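Local coordinates for protein orotidine 5'-phosphate decarboxylase (Methanocaldococcus jannaschii, PDB 4LUI) that probably catalyses the decarboxylation of orotidine 5'-monophosphate to uridine 5'-monophosphate, the last step of de novo UMP synthesis, as a homodimeric TIM barrel, at residues L28-R33 / L37-D42; Y54-V57 / E63-K66. All coordinates share one frame; numbering follows the deposited sequence.

Contacts 1 and 2 follow one another along the chain, their centres about 10 Å apart on the same flank of the barrel. Arg33 and Glu63 join them by a salt bridge, NE of Arg33 lying 2.8 Å from OE1 of Glu63. Packing adds to it: CD2 of Leu31 lies 3.7 Å from CB of Pro55, and the carbonyl O of Val30 3.3 Å from CB of Leu56. Both lie close to the predicted substrate site: residues 28-33 include Asp29, predicted to bind substrate, and the side chain of Val57 is about 4 Å from that of Phe80, also predicted to do so. Each contact also borders the second subunit, contact 1 through Leu31 and contact 2 through Tyr54, Pro55 and Val57.

Contact 1 of 2, residues L28-R33 / L37-D42; sequences LDVLDR and LKIVED
Leu28 reaches the helix with both of its methyl branches, and each finds a different residue. CD2 presses on CG2 of Val40 at 3.5 Å, the side chains crossing at about a right angle, while CD1 lies 3.9 Å from CG2 of Ile39, the two side chains running past each other in opposite directions. The first torsion carries CG of Leu28 anti to the backbone N (chi1 -175°), and the fork opens from there toward the helix. Beside this pair, CG1 of Val30 approaches CD1 of Ile39 at 4.1 Å, again with the side chains sliding past each other. Leu28, Ile39 and Val40 are all buried; Ala36 of the same helix touches Leu28 and Val30, and Tyr215 touches Val30 and Ile39. In the TIM barrel this is the turn from the first strand, 23-27, into the helix 33-43 that follows it: the apolar side chains seat the helix against the loop, and Asp29, predicted to bind substrate, sits in that loop at the centre of an inverse gamma turn. Asp32 is the N-cap, its OD2 accepting a hydrogen bond from N of Arg35. One turn into the helix, N of Leu37 donates to O of Arg33 at 2.9 Å, with an N-H...O angle of 152°. The other end of the contact is the solvent side, where Arg33 and Leu37 are only partly buried. There the two side chains lie side by side, pointing the same way, and CD1 of Leu37 rests over one face of the Arg33 guanidinium, 3.8 Å from NH2. The same guanidinium is held through its NE, which forms a salt bridge with Glu63.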
ATOM      1  N   LEU B  28      -9.354  13.127  -2.069  1.00 12.07           N
ATOM      2  CA  LEU B  28      -9.439  13.519  -3.471  1.00 13.70           C
ATOM      3  C   LEU B  28      -9.324  12.284  -4.343  1.00 17.23           C
ATOM      4  O   LEU B  28      -8.337  12.089  -5.050  1.00 16.01           O
ATOM      5  CB  LEU B  28      -8.335  14.520  -3.804  1.00 12.05           C
ATOM      6  CG  LEU B  28      -8.358  15.120  -5.213  1.00 16.01           C
ATOM      7  CD1 LEU B  28      -9.695  15.780  -5.490  1.00 23.42           C
ATOM      8  CD2 LEU B  28      -7.225  16.113  -5.365  1.00 19.38           C
ATOM      9  N   ASP B  29     -10.349  11.447  -4.292  1.00 12.82           N
ATOM     10  CA  ASP B  29     -10.285  10.136  -4.927  1.00 17.13           C
ATOM     11  C   ASP B  29     -10.859  10.175  -6.342  1.00 20.10           C
ATOM     12  O   ASP B  29     -11.916   9.606  -6.628  1.00 22.26           O
ATOM     13  CB  ASP B  29     -10.996   9.109  -4.054  1.00 13.82           C
ATOM     14  CG  ASP B  29     -10.324   8.934  -2.707  1.00 19.55           C
ATOM     15  OD1 ASP B  29      -9.084   9.095  -2.635  1.00 19.53           O
ATOM     16  OD2 ASP B  29     -11.036   8.653  -1.722  1.00 18.67           O
ATOM     17  N   VAL B  30     -10.161  10.887  -7.220  1.00 15.23           N
ATOM     18  CA  VAL B  30     -10.479  10.884  -8.642  1.00 13.75           C
ATOM     19  C   VAL B  30      -9.293  10.250  -9.366  1.00 13.04           C
ATOM     20  O   VAL B  30      -8.220  10.118  -8.796  1.00 19.45           O
ATOM     21  CB  VAL B  30     -10.766  12.299  -9.168  1.00 22.53           C
ATOM     22  CG1 VAL B  30     -11.984  12.871  -8.466  1.00 19.65           C
ATOM     23  CG2 VAL B  30      -9.557  13.201  -8.959  1.00 22.25           C
ATOM     24  N   LEU B  31      -9.500   9.809 -10.599  1.00 16.47           N
ATOM     25  CA  LEU B  31      -8.433   9.151 -11.344  1.00 17.60           C
ATOM     26  C   LEU B  31      -7.719  10.098 -12.287  1.00 18.89           C
ATOM     27  O   LEU B  31      -6.548   9.902 -12.608  1.00 24.56           O
ATOM     28  CB  LEU B  31      -9.001   7.995 -12.154  1.00 16.15           C
ATOM     29  CG  LEU B  31      -9.663   6.855 -11.383  1.00 20.38           C
ATOM     30  CD1 LEU B  31     -10.242   5.862 -12.371  1.00 26.47           C
ATOM     31  CD2 LEU B  31      -8.660   6.167 -10.471  1.00 22.35           C
ATOM     32  N   ASP B  32      -8.433  11.119 -12.736  1.00 18.57           N
ATOM     33  CA  ASP B  32      -7.929  12.009 -13.768  1.00 20.28           C
ATOM     34  C   ASP B  32      -7.228  13.223 -13.162  1.00 24.49           C
ATOM     35  O   ASP B  32      -7.778  13.905 -12.291  1.00 17.57           O
ATOM     36  CB  ASP B  32      -9.083  12.447 -14.658  1.00 22.35           C
ATOM     37  CG  ASP B  32      -8.662  13.440 -15.702  1.00 31.92           C
ATOM     38  OD1 ASP B  32      -8.157  13.015 -16.762  1.00 38.92           O
ATOM     39  OD2 ASP B  32      -8.836  14.649 -15.461  1.00 29.51           O
ATOM     40  N   ARG B  33      -6.015  13.502 -13.627  1.00 29.21           N
ATOM     41  CA  ARG B  33      -5.217  14.538 -12.981  1.00 31.97           C
ATOM     42  C   ARG B  33      -5.769  15.940 -13.234  1.00 27.35           C
ATOM     43  O   ARG B  33      -5.686  16.790 -12.346  1.00 24.47           O
ATOM     44  CB  ARG B  33      -3.732  14.435 -13.347  1.00 38.38           C
ATOM     45  CG  ARG B  33      -3.392  14.936 -14.726  1.00 37.72           C
ATOM     46  CD  ARG B  33      -1.906  14.775 -15.028  1.00 37.66           C
ATOM     47  NE  ARG B  33      -1.051  15.664 -14.244  1.00 28.96           N
ATOM     48  CZ  ARG B  33      -0.937  16.972 -14.454  1.00 34.74           C
ATOM     49  NH1 ARG B  33      -1.645  17.561 -15.409  1.00 37.06           N
ATOM     50  NH2 ARG B  33      -0.122  17.699 -13.704  1.00 39.82           N
ATOM     51  N   LEU B  37      -6.875  18.535 -10.351  1.00 16.85           N
ATOM     52  CA  LEU B  37      -6.339  19.885 -10.241  1.00 19.64           C
ATOM     53  C   LEU B  37      -7.454  20.927 -10.237  1.00 21.16           C
ATOM     54  O   LEU B  37      -7.358  21.945  -9.550  1.00 25.27           O
ATOM     55  CB  LEU B  37      -5.337  20.154 -11.364  1.00 16.31           C
ATOM     56  CG  LEU B  37      -4.026  19.383 -11.183  1.00 19.08           C
ATOM     57  CD1 LEU B  37      -3.070  19.606 -12.346  1.00 23.91           C
ATOM     58  CD2 LEU B  37      -3.353  19.746  -9.857  1.00 26.08           C
ATOM     59  N   LYS B  38      -8.509  20.671 -11.009  1.00 18.35           N
ATOM     60  CA  LYS B  38      -9.655  21.568 -11.047  1.00 19.92           C
ATOM     61  C   LYS B  38     -10.302  21.655  -9.668  1.00 18.57           C
ATOM     62  O   LYS B  38     -10.621  22.737  -9.182  1.00 20.90           O
ATOM     63  CB  LYS B  38     -10.692  21.104 -12.071  1.00 20.65           C
ATOM     64  CG  LYS B  38     -11.910  22.016 -12.115  1.00 22.49           C
ATOM     65  CD  LYS B  38     -13.033  21.471 -13.007  1.00 27.24           C
ATOM     66  CE  LYS B  38     -12.671  21.530 -14.485  1.00 29.92           C
ATOM     67  NZ  LYS B  38     -12.345  22.912 -14.939  1.00 26.46           N
ATOM     68  N   ILE B  39     -10.472  20.504  -9.036  1.00 17.36           N
ATOM     69  CA  ILE B  39     -11.130  20.450  -7.740  1.00 16.27           C
ATOM     70  C   ILE B  39     -10.306  21.146  -6.668  1.00 14.94           C
ATOM     71  O   ILE B  39     -10.841  21.923  -5.872  1.00 16.64           O
ATOM     72  CB  ILE B  39     -11.415  19.013  -7.333  1.00 15.35           C
ATOM     73  CG1 ILE B  39     -12.476  18.416  -8.266  1.00 18.02           C
ATOM     74  CG2 ILE B  39     -11.866  18.946  -5.875  1.00 15.88           C
ATOM     75  CD1 ILE B  39     -12.511  16.900  -8.245  1.00 19.40           C
ATOM     76  N   VAL B  40      -9.006  20.863  -6.648  1.00 17.90           N
ATOM     77  CA  VAL B  40      -8.115  21.499  -5.677  1.00 19.90           C
ATOM     78  C   VAL B  40      -8.192  23.024  -5.741  1.00 24.25           C
ATOM     79  O   VAL B  40      -8.351  23.689  -4.713  1.00 20.71           O
ATOM     80  CB  VAL B  40      -6.652  21.036  -5.853  1.00 18.88           C
ATOM     81  CG1 VAL B  40      -5.719  21.894  -5.007  1.00 23.63           C
ATOM     82  CG2 VAL B  40      -6.507  19.572  -5.473  1.00 17.06           C
ATOM     83  N   GLU B  41      -8.092  23.577  -6.947  1.00 21.38           N
ATOM     84  CA  GLU B  41      -8.183  25.020  -7.126  1.00 22.92           C
ATOM     85  C   GLU B  41      -9.512  25.548  -6.603  1.00 24.49           C
ATOM     86  O   GLU B  41      -9.581  26.634  -6.017  1.00 27.18           O
ATOM     87  CB  GLU B  41      -8.017  25.383  -8.608  1.00 21.25           C
ATOM     88  CG  GLU B  41      -8.302  26.848  -8.937  1.00 29.48           C
ATOM     89  CD  GLU B  41      -7.162  27.772  -8.553  1.00 42.04           C
ATOM     90  OE1 GLU B  41      -6.119  27.272  -8.074  1.00 40.14           O
ATOM     91  OE2 GLU B  41      -7.307  29.001  -8.739  1.00 39.49           O
ATOM     92  N   ASP B  42     -10.568  24.767  -6.806  1.00 20.49           N
ATOM     93  CA  ASP B  42     -11.921  25.207  -6.478  1.00 21.26           C
ATOM     94  C   ASP B  42     -12.191  25.190  -4.966  1.00 25.40           C
ATOM     95  O   ASP B  42     -12.910  26.064  -4.459  1.00 25.12           O
ATOM     96  CB  ASP B  42     -12.950  24.337  -7.217  1.00 23.08           C
ATOM     97  CG  ASP B  42     -14.206  25.110  -7.611  1.00 40.79           C
ATOM     98  OD1 ASP B  42     -14.092  26.311  -7.938  1.00 48.93           O
ATOM     99  OD2 ASP B  42     -15.310  24.517  -7.600  1.00 42.55           O
TER

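Contact 2 of 2, residues Y54-V57 / E63-K66; sequences YPLV and EIIK
With chi1 of 177°, Val57 sets CG1 anti to its backbone N and leaves CG2 beside that N, where it meets the helix 63-72. Ile64, at chi1 -170°, has CG1 anti to its own N, which places the branch methyl CG2 between N and carbonyl carbon. These two methyls make the closest approach between the segments, CG2 of Val57 to CG2 of Ile64 at 4.0 Å. The same valine methyl stands 4.2 Å from CG1 of Ile65, so one methyl touches two successive residues of the facing helix; in both pairs the side chains cross obliquely. Leu56 adds a more distant touch, its CD2 4.5 Å from CG1 of Ile64. The backbones come close, CA of Val57 and CA of Ile64 6.6 Å apart, yet no hydrogen bond spans the segments. The contact joins the first turns of two consecutive helices, 54-60 and 63-72, which together bridge the second and third strands of the barrel. Further side chains enclose it: Ala36 touches Leu56, Arg33 and Leu37 of the helix 33-43 lie on Ile64, and Val76 packs on Ile65. Val57 also rests on Phe80, a residue predicted to bind substrate, and on Leu58 of the second subunit. All four touching side chains are aliphatic and buried, with separations of 4.0 to 4.5 Å; cohesion between these helix turns probably comes from dispersion and the exclusion of water, without the directionality that a polar pair would impose.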
ATOM      1  N   TYR B  54      -3.132   6.029  -4.086  1.00 11.27           N
ATOM      2  CA  TYR B  54      -2.495   5.399  -5.236  1.00 14.09           C
ATOM      3  C   TYR B  54      -3.240   5.431  -6.575  1.00 14.35           C
ATOM      4  O   TYR B  54      -2.598   5.559  -7.615  1.00 16.52           O
ATOM      5  CB  TYR B  54      -2.090   3.963  -4.894  1.00 10.53           C
ATOM      6  CG  TYR B  54      -0.783   3.878  -4.116  1.00 11.42           C
ATOM      7  CD1 TYR B  54       0.354   4.532  -4.575  1.00 18.13           C
ATOM      8  CD2 TYR B  54      -0.685   3.126  -2.954  1.00 12.98           C
ATOM      9  CE1 TYR B  54       1.552   4.449  -3.901  1.00 17.18           C
ATOM     10  CE2 TYR B  54       0.529   3.029  -2.265  1.00 15.11           C
ATOM     11  CZ  TYR B  54       1.635   3.704  -2.754  1.00 14.26           C
ATOM     12  OH  TYR B  54       2.854   3.653  -2.102  1.00 18.83           O
ATOM     13  N   PRO B  55      -4.577   5.271  -6.569  1.00 13.68           N
ATOM     14  CA  PRO B  55      -5.212   5.283  -7.895  1.00 15.16           C
ATOM     15  C   PRO B  55      -4.943   6.571  -8.677  1.00 16.54           C
ATOM     16  O   PRO B  55      -4.676   6.512  -9.886  1.00 18.97           O
ATOM     17  CB  PRO B  55      -6.697   5.103  -7.572  1.00 16.77           C
ATOM     18  CG  PRO B  55      -6.673   4.308  -6.256  1.00 15.31           C
ATOM     19  CD  PRO B  55      -5.529   4.910  -5.497  1.00 12.81           C
ATOM     20  N   LEU B  56      -4.968   7.705  -7.989  1.00 16.57           N
ATOM     21  CA  LEU B  56      -4.646   8.966  -8.649  1.00 17.06           C
ATOM     22  C   LEU B  56      -3.161   9.046  -8.982  1.00 18.25           C
ATOM     23  O   LEU B  56      -2.778   9.355 -10.110  1.00 20.79           O
ATOM     24  CB  LEU B  56      -5.043  10.146  -7.772  1.00 16.01           C
ATOM     25  CG  LEU B  56      -4.648  11.537  -8.293  1.00 16.20           C
ATOM     26  CD1 LEU B  56      -5.288  11.828  -9.642  1.00 18.34           C
ATOM     27  CD2 LEU B  56      -5.025  12.597  -7.278  1.00 16.97           C
ATOM     28  N   VAL B  57      -2.324   8.751  -7.995  1.00 16.04           N
ATOM     29  CA  VAL B  57      -0.883   8.951  -8.141  1.00 13.18           C
ATOM     30  C   VAL B  57      -0.214   7.965  -9.113  1.00 17.47           C
ATOM     31  O   VAL B  57       0.725   8.326  -9.821  1.00 18.56           O
ATOM     32  CB  VAL B  57      -0.191   8.955  -6.763  1.00 11.98           C
ATOM     33  CG1 VAL B  57       1.318   9.099  -6.915  1.00 18.63           C
ATOM     34  CG2 VAL B  57      -0.737  10.104  -5.919  1.00 12.38           C
ATOM     35  N   GLU B  63       4.499  13.530  -9.588  1.00 16.50           N
ATOM     36  CA  GLU B  63       4.375  14.872 -10.162  1.00 22.18           C
ATOM     37  C   GLU B  63       3.050  15.522  -9.759  1.00 21.57           C
ATOM     38  O   GLU B  63       2.996  16.723  -9.527  1.00 22.42           O
ATOM     39  CB  GLU B  63       4.536  14.867 -11.695  1.00 25.36           C
ATOM     40  CG  GLU B  63       3.442  14.126 -12.472  1.00 25.71           C
ATOM     41  CD  GLU B  63       2.218  14.992 -12.754  1.00 29.65           C
ATOM     42  OE1 GLU B  63       1.144  14.433 -13.073  1.00 29.75           O
ATOM     43  OE2 GLU B  63       2.332  16.232 -12.660  1.00 30.80           O
ATOM     44  N   ILE B  64       1.990  14.719  -9.653  1.00 20.98           N
ATOM     45  CA  ILE B  64       0.672  15.264  -9.327  1.00 17.27           C
ATOM     46  C   ILE B  64       0.633  15.845  -7.910  1.00 18.66           C
ATOM     47  O   ILE B  64      -0.055  16.824  -7.656  1.00 19.62           O
ATOM     48  CB  ILE B  64      -0.479  14.224  -9.562  1.00 20.52           C
ATOM     49  CG1 ILE B  64      -1.853  14.887  -9.443  1.00 19.04           C
ATOM     50  CG2 ILE B  64      -0.382  13.054  -8.594  1.00 19.65           C
ATOM     51  CD1 ILE B  64      -2.047  16.079 -10.359  1.00 22.72           C
ATOM     52  N   ILE B  65       1.373  15.236  -6.986  1.00 15.76           N
ATOM     53  CA  ILE B  65       1.470  15.766  -5.629  1.00 15.52           C
ATOM     54  C   ILE B  65       2.172  17.125  -5.635  1.00 20.37           C
ATOM     55  O   ILE B  65       1.735  18.069  -4.973  1.00 21.38           O
ATOM     56  CB  ILE B  65       2.230  14.792  -4.717  1.00 14.52           C
ATOM     57  CG1 ILE B  65       1.560  13.416  -4.744  1.00 17.29           C
ATOM     58  CG2 ILE B  65       2.311  15.348  -3.283  1.00 19.09           C
ATOM     59  CD1 ILE B  65       2.273  12.375  -3.901  1.00 17.79           C
ATOM     60  N   LYS B  66       3.257  17.211  -6.397  1.00 19.40           N
ATOM     61  CA  LYS B  66       3.988  18.467  -6.605  1.00 21.15           C
ATOM     62  C   LYS B  66       3.060  19.548  -7.144  1.00 26.66           C
ATOM     63  O   LYS B  66       3.061  20.678  -6.659  1.00 30.30           O
ATOM     64  CB  LYS B  66       5.156  18.257  -7.577  1.00 23.02           C
ATOM     65  CG  LYS B  66       5.939  19.533  -7.923  1.00 27.76           C
ATOM     66  CD  LYS B  66       7.152  19.263  -8.833  1.00 32.32           C
ATOM     67  CE  LYS B  66       6.742  18.838 -10.243  1.00 36.40           C
ATOM     68  NZ  LYS B  66       7.893  18.827 -11.209  1.00 40.58           N
TER